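PDB 6FUC: aminoglycoside phosphotransferase from Streptomyces rimosus, which probably transfers a phosphate group from ATP to the 3''-hydroxyl of streptomycin, so inactivating the antibiotic and giving resistance to it. Local coordinates for residues 6-9 / 10-14; 51-54 / 55-58; 112-115 / 116-120; 158-161 / 162-165; 174-177 / 178-181. One frame throughout, in Å; residues are numbered along the deposited sequence. Where two conformers were deposited one is given.

Interaction 1: residues 6-9 / 10-14; sequences AFLT and LLRAD
Leu8 and Arg12 meet one turn apart on helix 4-12. The guanidinium lays one face over Leu8, with NH1 3.8 Å from CB of Leu8 near the rim of the flat group and NH2 4.0 Å from Leu8 CD1. Arg12 gets there as a straight rod: with CG beside the backbone N (chi1 -66°) and the chain extended as far as NE, its methylenes first pass the Leu8 carbonyl, CG lying 3.2 Å from Leu8 O. The same oxygen takes the backbone bond from Arg12 N at 2.8 Å. Leu10 belongs to a different side of the helix and touches mainly carbonyl oxygens of the preceding turn, its CB 3.5 Å from Phe7 O and its CG 3.8 Å from Ala6 O. Its own carbonyl is bonded by Arg77, which also makes a salt bridge with Asp14 beyond the helix. Leu8 and Leu11 reach Trp20 and Phe33, and Leu11 continues to Ala42 and Cys44 while Phe7 covers Ala31, Phe33 and Cys44, thereby packing helix 4-12 against strands 31-34 and 40-45 of the five-stranded antiparallel sheet.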
loop_
_atom_site.group_PDB
_atom_site.type_symbol
_atom_site.label_atom_id
_atom_site.label_comp_id
_atom_site.label_asym_id
_atom_site.label_seq_id
_atom_site.Cartn_x
_atom_site.Cartn_y
_atom_site.Cartn_z
ATOM N N ALA A 6 -9.863 -21.210 -11.982
ATOM C CA ALA A 6 -10.787 -21.060 -10.875
ATOM C C ALA A 6 -11.158 -19.577 -10.686
ATOM O O ALA A 6 -12.335 -19.262 -10.425
ATOM C CB ALA A 6 -10.193 -21.614 -9.593
ATOM N N PHE A 7 -10.191 -18.668 -10.828
ATOM C CA PHE A 7 -10.462 -17.264 -10.595
ATOM C C PHE A 7 -11.363 -16.698 -11.683
ATOM O O PHE A 7 -12.337 -15.999 -11.397
ATOM C CB PHE A 7 -9.161 -16.527 -10.512
ATOM C CG PHE A 7 -8.305 -16.853 -9.296
ATOM C CD1 PHE A 7 -8.806 -17.507 -8.180
ATOM C CD2 PHE A 7 -6.980 -16.493 -9.317
ATOM C CE1 PHE A 7 -7.990 -17.731 -7.095
ATOM C CE2 PHE A 7 -6.152 -16.678 -8.224
ATOM C CZ PHE A 7 -6.684 -17.350 -7.131
ATOM N N LEU A 8 -11.090 -17.074 -12.919
ATOM C CA LEU A 8 -11.904 -16.576 -13.997
ATOM C C LEU A 8 -13.356 -17.150 -13.871
ATOM O O LEU A 8 -14.326 -16.476 -14.209
ATOM C CB LEU A 8 -11.298 -16.895 -15.377
ATOM C CG LEU A 8 -10.092 -15.969 -15.718
ATOM C CD1 LEU A 8 -9.262 -16.549 -16.869
ATOM C CD2 LEU A 8 -10.562 -14.566 -16.057
ATOM N N THR A 9 -13.520 -18.336 -13.307
ATOM C CA THR A 9 -14.858 -18.874 -13.062
ATOM C C THR A 9 -15.658 -17.963 -12.127
ATOM O O THR A 9 -16.807 -17.667 -12.373
ATOM C CB THR A 9 -14.783 -20.301 -12.563
ATOM O OG1 THR A 9 -14.125 -21.102 -13.572
ATOM C CG2 THR A 9 -16.075 -20.871 -12.358
ATOM N N LEU A 10 -15.015 -17.536 -11.060
ATOM C CA LEU A 10 -15.651 -16.609 -10.152
ATOM C C LEU A 10 -16.036 -15.339 -10.877
ATOM O O LEU A 10 -17.122 -14.798 -10.658
ATOM C CB LEU A 10 -14.761 -16.218 -8.935
ATOM C CG LEU A 10 -14.451 -17.333 -7.948
ATOM C CD1 LEU A 10 -13.420 -16.909 -6.956
ATOM C CD2 LEU A 10 -15.740 -17.695 -7.225
ATOM N N LEU A 11 -15.095 -14.781 -11.681
ATOM C CA LEU A 11 -15.328 -13.503 -12.296
ATOM C C LEU A 11 -16.390 -13.550 -13.402
ATOM O O LEU A 11 -17.121 -12.594 -13.620
ATOM C CB LEU A 11 -14.051 -12.922 -12.825
ATOM C CG LEU A 11 -12.937 -12.695 -11.792
ATOM C CD1 LEU A 11 -11.735 -12.064 -12.443
ATOM C CD2 LEU A 11 -13.423 -11.932 -10.558
ATOM N N ARG A 12 -16.456 -14.697 -14.095
ATOM C CA ARG A 12 -17.391 -14.906 -15.137
ATOM C C ARG A 12 -18.758 -15.300 -14.663
ATOM O O ARG A 12 -19.683 -15.407 -15.499
ATOM C CB ARG A 12 -16.851 -15.909 -16.159
ATOM C CG ARG A 12 -15.642 -15.395 -16.926
ATOM C CD ARG A 12 -14.955 -16.452 -17.760
ATOM N NE ARG A 12 -13.829 -15.854 -18.511
ATOM C CZ ARG A 12 -12.803 -16.511 -19.026
ATOM N NH1 ARG A 12 -12.651 -17.819 -18.800
ATOM N NH2 ARG A 12 -11.894 -15.868 -19.754
ATOM N N ALA A 13 -18.958 -15.484 -13.373
ATOM C CA ALA A 13 -20.170 -16.095 -12.878
ATOM C C ALA A 13 -21.427 -15.324 -13.235
ATOM O O ALA A 13 -22.483 -15.929 -13.411
ATOM C CB ALA A 13 -20.140 -16.344 -11.383
ATOM N N ASP A 14 -21.367 -13.998 -13.321
ATOM C CA ASP A 14 -22.541 -13.231 -13.665
ATOM C C ASP A 14 -22.858 -13.180 -15.150
ATOM O O ASP A 14 -23.884 -12.663 -15.539
ATOM C CB ASP A 14 -22.446 -11.822 -13.160
ATOM C CG ASP A 14 -21.302 -11.073 -13.775
ATOM O OD1 ASP A 14 -20.172 -11.322 -13.372
ATOM O OD2 ASP A 14 -21.353 -10.536 -14.987
#

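Interaction 2: residues 51-54 / 55-58; sequences AALE and AERD
Glu54 and Arg57 run side by side on helix 50-63 and pair through charge alone. Glu54 OE2 is 3.5 Å from Arg57 NH2 but well out of the guanidinium plane, so no N-H is directed at it, and the carboxylate and guanidinium planes stand 50° apart. Asp58 holds the edge of the same guanidinium: its OD1 accepts from Arg57 NE at 3.0 Å and from Arg57 NH2 at 2.8 Å, almost exactly in the guanidinium plane, the NH2 bond using the syn lone pair. The bend at chi3 of Arg57 (70°) folds the group back to this position, and the three residues make a salt-bridge network. Water 2 donates to both Glu54 OE2 and Asp58 OD2, bridging two carboxylates that would otherwise probably repel. Among backbone bonds, four regular i to i+4 links tie the segments, that from Arg57 N to Leu53 O being 2.9 Å long. The helix probably corresponds to helix C of the protein-kinase fold: Glu56 makes a salt bridge with Lys43 of strand 40-45, in keeping with the lysine-glutamate pair of kinases that positions the ATP phosphates. Water 1 lies 2.7 Å from Glu56 OE1. Van der Waals contacts come from Glu54 CG, which sits over one guanidinium face 3.5 Å from Arg57 NH2, and from Leu53, whose CD1 approaches Glu56 OE1 at 4.2 Å. Nonpolar packing joins Leu53 to Val45, Trp76 and Leu85 of the sheet, and Arg57 makes a cation-pi contact with Trp76.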
loop_
_atom_site.group_PDB
_atom_site.type_symbol
_atom_site.label_atom_id
_atom_site.label_comp_id
_atom_site.label_asym_id
_atom_site.label_seq_id
_atom_site.Cartn_x
_atom_site.Cartn_y
_atom_site.Cartn_z
ATOM N N ALA A 51 -9.265 -14.789 4.171
ATOM C CA ALA A 51 -9.458 -13.830 5.268
ATOM C C ALA A 51 -8.732 -12.533 4.969
ATOM O O ALA A 51 -9.267 -11.481 5.298
ATOM C CB ALA A 51 -8.989 -14.436 6.578
ATOM N N ALA A 52 -7.549 -12.582 4.365
ATOM C CA ALA A 52 -6.825 -11.330 4.011
ATOM C C ALA A 52 -7.604 -10.553 2.954
ATOM O O ALA A 52 -7.657 -9.326 2.995
ATOM C CB ALA A 52 -5.442 -11.644 3.481
ATOM N N LEU A 53 -8.256 -11.268 2.004
ATOM C CA LEU A 53 -9.014 -10.522 0.961
ATOM C C LEU A 53 -10.321 -9.934 1.596
ATOM O O LEU A 53 -10.713 -8.848 1.227
ATOM C CB LEU A 53 -9.276 -11.406 -0.213
ATOM C CG LEU A 53 -9.732 -10.662 -1.454
ATOM C CD1 LEU A 53 -8.675 -9.732 -2.020
ATOM C CD2 LEU A 53 -10.293 -11.629 -2.497
ATOM N N GLU A 54 -10.967 -10.701 2.476
ATOM C CA GLU A 54 -12.132 -10.170 3.161
ATOM C C GLU A 54 -11.757 -8.913 3.960
ATOM O O GLU A 54 -12.524 -7.953 4.019
ATOM C CB GLU A 54 -12.752 -11.194 4.070
ATOM C CG GLU A 54 -14.161 -10.855 4.477
ATOM C CD GLU A 54 -14.806 -11.985 5.240
ATOM O OE1 GLU A 54 -14.515 -13.200 4.996
ATOM O OE2 GLU A 54 -15.654 -11.691 6.095
ATOM N N ALA A 55 -10.596 -8.977 4.594
ATOM C CA ALA A 55 -10.034 -7.804 5.303
ATOM C C ALA A 55 -9.886 -6.575 4.400
ATOM O O ALA A 55 -10.210 -5.453 4.803
ATOM C CB ALA A 55 -8.683 -8.171 5.964
ATOM N N GLU A 56 -9.406 -6.814 3.181
ATOM C CA GLU A 56 -9.297 -5.749 2.204
ATOM C C GLU A 56 -10.670 -5.228 1.802
ATOM O O GLU A 56 -10.870 -4.013 1.720
ATOM C CB GLU A 56 -8.484 -6.237 0.992
ATOM C CG GLU A 56 -8.361 -5.166 -0.060
ATOM C CD GLU A 56 -7.352 -5.480 -1.159
ATOM O OE1 GLU A 56 -6.477 -6.356 -0.929
ATOM O OE2 GLU A 56 -7.407 -4.771 -2.189
ATOM N N ARG A 57 -11.612 -6.130 1.518
ATOM C CA ARG A 57 -12.964 -5.739 1.198
ATOM C C ARG A 57 -13.492 -4.770 2.224
ATOM O O ARG A 57 -14.080 -3.739 1.916
ATOM C CB ARG A 57 -13.846 -7.001 1.101
ATOM C CG ARG A 57 -15.289 -6.678 0.818
ATOM C CD ARG A 57 -16.233 -7.814 1.144
ATOM N NE ARG A 57 -16.296 -7.963 2.593
ATOM C CZ ARG A 57 -16.976 -8.869 3.202
ATOM N NH1 ARG A 57 -17.467 -9.873 2.487
ATOM N NH2 ARG A 57 -17.013 -8.863 4.540
ATOM N N ASP A 58 -13.361 -5.177 3.500
ATOM C CA ASP A 58 -13.891 -4.378 4.584
ATOM C C ASP A 58 -13.247 -2.991 4.676
ATOM O O ASP A 58 -13.921 -2.000 4.977
ATOM C CB ASP A 58 -13.764 -5.139 5.896
ATOM C CG ASP A 58 -14.588 -6.401 5.983
ATOM O OD1 ASP A 58 -15.553 -6.588 5.181
ATOM O OD2 ASP A 58 -14.295 -7.212 6.892
HETATM O O HOH W 1 -5.442 -8.361 0.638
HETATM O O HOH W 2 -15.897 -9.241 7.626
#

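Interaction 3: residues 112-115 / 116-120; sequences DAVR and RLHEL
Val114 lies beneath the imidazole of His118, one turn on, at the buried side where helix 100-117 ends. Its CG1 methyl makes a CH-pi contact over the ring face, 3.8 Å from the His118 ring centroid and 16° off the normal, shifted toward CE1 and NE2. CG1 stands anti to the backbone N (chi1 174°), which turns that branch of Val114 along the helix toward the ring. The backbone is equally snug here: His118 N donates to Val114 O at 2.8 Å. After this bond the chain leaves the helix through a type I turn from Leu117 to Leu120. The surface side is slacker. Arg115 bends at chi3 to cross Glu119, and NH1 of Arg115 reaches OE1 of Glu119 at 3.3 Å in a salt bridge whose hydrogen bond is far from straight (135°). Glu119 OE1 lies near the guanidinium plane, yet the donor comes from above the carboxylate plane, while Glu119 OE2 rests 3.4 Å from Arg115 CD. Nearby, water 3 donates to Ala113 O at 2.9 Å and accepts from NH1 of Arg116, in one of two deposited conformers, linking that carbonyl to the side chain; the other terminal nitrogen, NH2, bonds to the backbone O of Asp67. On the inner side Leu117 touches His187 of the HGD motif characteristic of aminoglycoside kinases. His118 ND1 is bonded to Tyr251 and NE2 to Asp221, so the covered ring has both nitrogens satisfied and its rotation fixed, and the nearby carboxylate would probably help a positive charge on it.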
loop_
_atom_site.group_PDB
_atom_site.type_symbol
_atom_site.label_atom_id
_atom_site.label_comp_id
_atom_site.label_asym_id
_atom_site.label_seq_id
_atom_site.Cartn_x
_atom_site.Cartn_y
_atom_site.Cartn_z
ATOM N N ASP A 112 -1.413 16.905 0.849
ATOM C CA ASP A 112 -2.714 17.289 1.375
ATOM C C ASP A 112 -3.684 16.078 1.464
ATOM O O ASP A 112 -4.429 15.954 2.441
ATOM C CB ASP A 112 -3.398 18.376 0.492
ATOM C CG ASP A 112 -2.675 19.689 0.446
ATOM O OD1 ASP A 112 -1.829 19.978 1.313
ATOM O OD2 ASP A 112 -2.998 20.494 -0.472
ATOM N N ALA A 113 -3.672 15.240 0.460
ATOM C CA ALA A 113 -4.580 14.085 0.442
ATOM C C ALA A 113 -4.190 13.049 1.546
ATOM O O ALA A 113 -5.058 12.452 2.169
ATOM C CB ALA A 113 -4.577 13.407 -0.914
ATOM N N VAL A 114 -2.901 12.864 1.710
ATOM C CA VAL A 114 -2.380 11.956 2.766
ATOM C C VAL A 114 -2.702 12.549 4.130
ATOM O O VAL A 114 -3.120 11.829 5.040
ATOM C CB VAL A 114 -0.930 11.655 2.519
ATOM C CG1 VAL A 114 -0.354 10.844 3.691
ATOM C CG2 VAL A 114 -0.756 10.920 1.241
ATOM N N ARG A 115 -2.544 13.851 4.296
ATOM C CA ARG A 115 -2.867 14.492 5.555
ATOM C C ARG A 115 -4.340 14.247 5.877
ATOM O O ARG A 115 -4.711 13.952 7.048
ATOM C CB ARG A 115 -2.553 15.991 5.505
ATOM C CG ARG A 115 -2.966 16.669 6.787
ATOM C CD ARG A 115 -2.720 18.140 6.832
ATOM N NE ARG A 115 -3.228 18.924 5.724
ATOM C CZ ARG A 115 -4.506 19.173 5.406
ATOM N NH1 ARG A 115 -5.548 18.669 6.081
ATOM N NH2 ARG A 115 -4.752 19.954 4.360
ATOM N N ARG A 116 -5.225 14.392 4.907
ATOM C CA ARG A 116 -6.647 14.164 5.172
ATOM C C ARG A 116 -6.898 12.735 5.649
ATOM O O ARG A 116 -7.643 12.513 6.614
ATOM C CB ARG A 116 -7.505 14.485 3.953
ATOM C CG ARG A 116 -7.546 15.957 3.639
ATOM C CD ARG A 116 -8.442 16.183 2.382
ATOM N NE ARG A 116 -9.890 15.894 2.692
ATOM C CZ ARG A 116 -10.627 14.798 2.415
ATOM N NH1 ARG A 116 -10.180 13.692 1.746
ATOM N NH2 ARG A 116 -11.855 14.819 2.882
ATOM N N LEU A 117 -6.277 11.753 5.003
ATOM C CA LEU A 117 -6.411 10.376 5.449
ATOM C C LEU A 117 -5.905 10.213 6.880
ATOM O O LEU A 117 -6.565 9.594 7.754
ATOM C CB LEU A 117 -5.682 9.453 4.503
ATOM C CG LEU A 117 -5.551 8.002 4.892
ATOM C CD1 LEU A 117 -6.898 7.302 4.981
ATOM C CD2 LEU A 117 -4.660 7.280 3.900
ATOM N N HIS A 118 -4.725 10.799 7.129
ATOM C CA HIS A 118 -4.099 10.768 8.417
ATOM C C HIS A 118 -4.794 11.685 9.494
ATOM O O HIS A 118 -4.284 11.857 10.621
ATOM C CB HIS A 118 -2.647 11.166 8.334
ATOM C CG HIS A 118 -1.760 10.171 7.642
ATOM N ND1 HIS A 118 -0.398 10.312 7.649
ATOM C CD2 HIS A 118 -2.016 9.013 6.990
ATOM C CE1 HIS A 118 0.149 9.303 7.009
ATOM N NE2 HIS A 118 -0.819 8.495 6.567
ATOM N N GLU A 119 -5.838 12.317 9.158
ATOM C CA GLU A 119 -6.646 13.049 10.109
ATOM C C GLU A 119 -7.902 12.317 10.472
ATOM O O GLU A 119 -8.582 12.767 11.409
ATOM C CB GLU A 119 -6.941 14.474 9.582
ATOM C CG GLU A 119 -5.680 15.319 9.760
ATOM C CD GLU A 119 -5.829 16.726 9.245
ATOM O OE1 GLU A 119 -6.835 17.064 8.636
ATOM O OE2 GLU A 119 -4.906 17.519 9.401
ATOM N N LEU A 120 -8.214 11.172 9.868
ATOM C CA LEU A 120 -9.319 10.369 10.391
ATOM C C LEU A 120 -9.032 10.009 11.843
ATOM O O LEU A 120 -7.902 9.717 12.185
ATOM C CB LEU A 120 -9.492 9.096 9.578
ATOM C CG LEU A 120 -9.950 9.293 8.123
ATOM C CD1 LEU A 120 -10.070 7.942 7.472
ATOM C CD2 LEU A 120 -11.240 10.081 8.043
HETATM O O HOH W 3 -7.647 12.221 0.901
#

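Interaction 4: residues 158-161 / 162-165; sequences HTPP and GELL
Thr159 and Leu164 meet through methyl groups across the start of helix 161-168, Thr159 CG2 lying 3.6 Å from Leu164 CD2. The threonine holds CG2 anti to its own nitrogen (chi1 -58° for OG1), turning the methyl rather than the hydroxyl toward the helix. Leu164 answers with CG beside its backbone N, and its chi2 of 173° sets CD1 anti to CA and leaves CD2 as the branch that meets Thr159. Pro160 is the N-cap, and the pair occupies the N' and N4 positions of a hydrophobic staple and resembles one, with the threonine methyl as the nonpolar half at N'. Glu163 stands at N3, where a capping box would bond to the N-cap amide, but proline has no N-H to give. Instead the extended Glu163 chain, in one of its two deposited conformers, brings its carboxylate obliquely across the pyrrolidine, OE1 3.5 Å from Pro160 CD and OE2 3.5 Å from Pro160 CG. Pro160 O takes the first helical bond, from Leu164 N at 3.2 Å, and a weak one from Glu163 N; Leu165 N follows on Pro161 O at 2.9 Å. Leu165 packs against Phe135 and Val142 of helix 131-143. The first turn thus has no capping box from Glu163, yet a carboxylate at this end would probably interact favourably with the helix dipole.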
loop_
_atom_site.group_PDB
_atom_site.type_symbol
_atom_site.label_atom_id
_atom_site.label_comp_id
_atom_site.label_asym_id
_atom_site.label_seq_id
_atom_site.Cartn_x
_atom_site.Cartn_y
_atom_site.Cartn_z
ATOM N N HIS A 158 21.872 -8.694 -0.403
ATOM C CA HIS A 158 22.750 -9.830 -0.196
ATOM C C HIS A 158 22.971 -10.176 1.259
ATOM O O HIS A 158 23.930 -10.890 1.602
ATOM C CB HIS A 158 24.112 -9.623 -0.918
ATOM C CG HIS A 158 23.987 -9.333 -2.370
ATOM N ND1 HIS A 158 23.706 -8.089 -2.900
ATOM C CD2 HIS A 158 24.119 -10.170 -3.428
ATOM C CE1 HIS A 158 23.674 -8.186 -4.227
ATOM N NE2 HIS A 158 23.900 -9.440 -4.564
ATOM N N THR A 159 22.071 -9.706 2.115
ATOM C CA THR A 159 22.171 -9.973 3.566
ATOM C C THR A 159 21.044 -10.931 3.961
ATOM O O THR A 159 19.896 -10.685 3.488
ATOM C CB THR A 159 22.012 -8.679 4.323
ATOM O OG1 THR A 159 23.012 -7.739 3.892
ATOM C CG2 THR A 159 22.079 -8.892 5.858
ATOM N N PRO A 160 21.358 -11.964 4.783
ATOM C CA PRO A 160 20.279 -12.889 5.260
ATOM C C PRO A 160 19.156 -12.105 5.929
ATOM O O PRO A 160 19.396 -11.284 6.802
ATOM C CB PRO A 160 21.003 -13.786 6.272
ATOM C CG PRO A 160 22.447 -13.747 5.819
ATOM C CD PRO A 160 22.689 -12.380 5.251
ATOM N N PRO A 161 17.912 -12.376 5.517
ATOM C CA PRO A 161 16.844 -11.592 6.113
ATOM C C PRO A 161 16.692 -11.755 7.620
ATOM O O PRO A 161 16.228 -10.804 8.255
ATOM C CB PRO A 161 15.620 -12.008 5.323
ATOM C CG PRO A 161 16.158 -12.371 3.998
ATOM C CD PRO A 161 17.439 -13.058 4.303
ATOM N N GLY A 162 17.073 -12.891 8.225
ATOM C CA GLY A 162 17.046 -12.996 9.690
ATOM C C GLY A 162 17.962 -11.983 10.313
ATOM O O GLY A 162 17.654 -11.433 11.366
ATOM N N GLU A 163 19.101 -11.686 9.664
ATOM C CA GLU A 163 19.998 -10.659 10.169
ATOM C C GLU A 163 19.404 -9.255 10.037
ATOM O O GLU A 163 19.515 -8.422 10.938
ATOM C CB GLU A 163 21.345 -10.684 9.405
ATOM C CG GLU A 163 22.170 -11.881 9.786
ATOM C CD GLU A 163 23.424 -12.066 8.932
ATOM O OE1 GLU A 163 23.866 -11.122 8.243
ATOM O OE2 GLU A 163 23.926 -13.193 8.936
ATOM N N LEU A 164 18.711 -9.005 8.947
ATOM C CA LEU A 164 18.042 -7.736 8.756
ATOM C C LEU A 164 16.975 -7.527 9.824
ATOM O O LEU A 164 16.872 -6.426 10.409
ATOM C CB LEU A 164 17.460 -7.644 7.333
ATOM C CG LEU A 164 18.462 -7.693 6.181
ATOM C CD1 LEU A 164 17.731 -7.769 4.857
ATOM C CD2 LEU A 164 19.398 -6.491 6.253
ATOM N N LEU A 165 16.186 -8.546 10.078
ATOM C CA LEU A 165 15.164 -8.452 11.105
ATOM C C LEU A 165 15.756 -8.178 12.483
ATOM O O LEU A 165 15.258 -7.349 13.270
ATOM C CB LEU A 165 14.287 -9.717 11.097
ATOM C CG LEU A 165 13.073 -9.618 12.043
ATOM C CD1 LEU A 165 12.125 -8.525 11.617
ATOM C CD2 LEU A 165 12.343 -10.930 12.006
#

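Interaction 5: residues 174-177 / 178-181; sequences QRLA and QEAA
Four i to i+4 backbone bonds join 174-177 to 178-181 as regular helix, from Gln178 N to Gln174 O at 3.1 Å through to Ala181 N on Ala177 O, also at 3.1 Å. The side-chain link is a hydrogen bond from Arg175 NH1 to Gln178 OE1, 2.8 Å long with an angle of 143° at the hydrogen. Its geometry is skewed: the donor stands above the plane of the Gln178 amide, 38° out of it and on no lone pair, and OE1 is itself tilted from the guanidinium plane. Arg175, in one of two deposited conformers, bends at chi2 (-73°), which swings the chain alongside Gln178 so that the two point the same way. Arg175 CD also comes to 3.3 Å from Gln178 OE1, and the oxygen is therefore met by a methylene as well as by an N-H. Gln178 itself runs extended past CG, which is 3.6 Å from Gln174 O. One residue further along each segment, Leu176 and Glu179 lie side by side, with Leu176 CD2 3.6 Å from Glu179 OE1. The other carboxylate oxygen of Glu179 accepts from the backbone N of Leu131, the first residue of helix 131-143, which is also touched by Leu176. Arg175 packs on Asp258 and Phe262 and Gln178 on Arg259, placing helix 172-181 in contact with helices 131-143 and 257-266, just ahead of strand 184-186.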
loop_
_atom_site.group_PDB
_atom_site.type_symbol
_atom_site.label_atom_id
_atom_site.label_comp_id
_atom_site.label_asym_id
_atom_site.label_seq_id
_atom_site.Cartn_x
_atom_site.Cartn_y
_atom_site.Cartn_z
ATOM N N GLN A 174 10.976 1.205 21.499
ATOM C CA GLN A 174 11.080 2.632 21.218
ATOM C C GLN A 174 10.087 3.033 20.142
ATOM O O GLN A 174 9.446 4.086 20.236
ATOM C CB GLN A 174 12.540 2.931 20.772
ATOM C CG GLN A 174 12.914 4.351 20.676
ATOM C CD GLN A 174 14.411 4.445 20.416
ATOM O OE1 GLN A 174 15.245 4.422 21.347
ATOM N NE2 GLN A 174 14.768 4.532 19.156
ATOM N N ARG A 175 10.008 2.236 19.080
ATOM C CA ARG A 175 9.122 2.578 17.956
ATOM C C ARG A 175 7.653 2.430 18.392
ATOM O O ARG A 175 6.803 3.219 17.944
ATOM C CB ARG A 175 9.472 1.745 16.763
ATOM C CG ARG A 175 10.875 1.981 16.246
ATOM C CD ARG A 175 11.071 3.298 15.521
ATOM N NE ARG A 175 12.572 3.441 15.307
ATOM C CZ ARG A 175 13.359 4.105 16.076
ATOM N NH1 ARG A 175 12.852 4.833 17.050
ATOM N NH2 ARG A 175 14.661 4.015 15.847
ATOM N N LEU A 176 7.334 1.474 19.259
ATOM C CA LEU A 176 5.997 1.385 19.793
ATOM C C LEU A 176 5.610 2.643 20.572
ATOM O O LEU A 176 4.476 3.103 20.512
ATOM C CB LEU A 176 5.807 0.171 20.699
ATOM C CG LEU A 176 5.645 -1.154 19.965
ATOM C CD1 LEU A 176 5.938 -2.336 20.932
ATOM C CD2 LEU A 176 4.279 -1.344 19.363
ATOM N N ALA A 177 6.548 3.205 21.340
ATOM C CA ALA A 177 6.247 4.413 22.068
ATOM C C ALA A 177 5.966 5.565 21.118
ATOM O O ALA A 177 5.042 6.378 21.364
ATOM C CB ALA A 177 7.373 4.724 23.019
ATOM N N GLN A 178 6.755 5.650 20.044
ATOM C CA GLN A 178 6.501 6.738 19.037
ATOM C C GLN A 178 5.152 6.547 18.365
ATOM O O GLN A 178 4.438 7.507 18.107
ATOM C CB GLN A 178 7.648 6.789 18.048
ATOM C CG GLN A 178 8.938 7.261 18.698
ATOM C CD GLN A 178 10.116 7.124 17.773
ATOM O OE1 GLN A 178 10.309 6.079 17.171
ATOM N NE2 GLN A 178 10.928 8.121 17.729
ATOM N N GLU A 179 4.826 5.300 18.022
ATOM C CA GLU A 179 3.544 4.979 17.399
ATOM C C GLU A 179 2.412 5.370 18.355
ATOM O O GLU A 179 1.452 5.984 17.901
ATOM C CB GLU A 179 3.477 3.461 17.138
ATOM C CG GLU A 179 2.109 2.987 16.649
ATOM C CD GLU A 179 2.084 1.457 16.590
ATOM O OE1 GLU A 179 1.955 0.808 17.639
ATOM O OE2 GLU A 179 2.192 0.926 15.514
ATOM N N ALA A 180 2.511 5.045 19.626
ATOM C CA ALA A 180 1.430 5.389 20.557
ATOM C C ALA A 180 1.231 6.905 20.625
ATOM O O ALA A 180 0.090 7.367 20.694
ATOM C CB ALA A 180 1.732 4.849 21.946
ATOM N N ALA A 181 2.333 7.658 20.594
ATOM C CA ALA A 181 2.258 9.080 20.661
ATOM C C ALA A 181 1.736 9.733 19.407
ATOM O O ALA A 181 1.110 10.803 19.505
ATOM C CB ALA A 181 3.645 9.604 20.974
#

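The five contacts fall into the two lobes of the kinase-like fold. Interactions 1 and 2 lie on helices packed against the five-stranded sheet of the N-terminal lobe, their centres about 18 Å apart; interactions 3, 4 and 5 belong to the largely helical C-terminal lobe. Interactions 2 and 3 can be related to the presumed active site, through the Glu56-Lys43 pair and through Leu117 beside His187 of the HGD motif, with about 22 Å between their centres. Helices 161-168 and 172-181 follow each other in sequence, and the nearest atoms of interactions 4 and 5 are about 11 Å apart. Interactions 1 and 5, with centres about 44 Å apart, lie on opposite sides of the molecular centre.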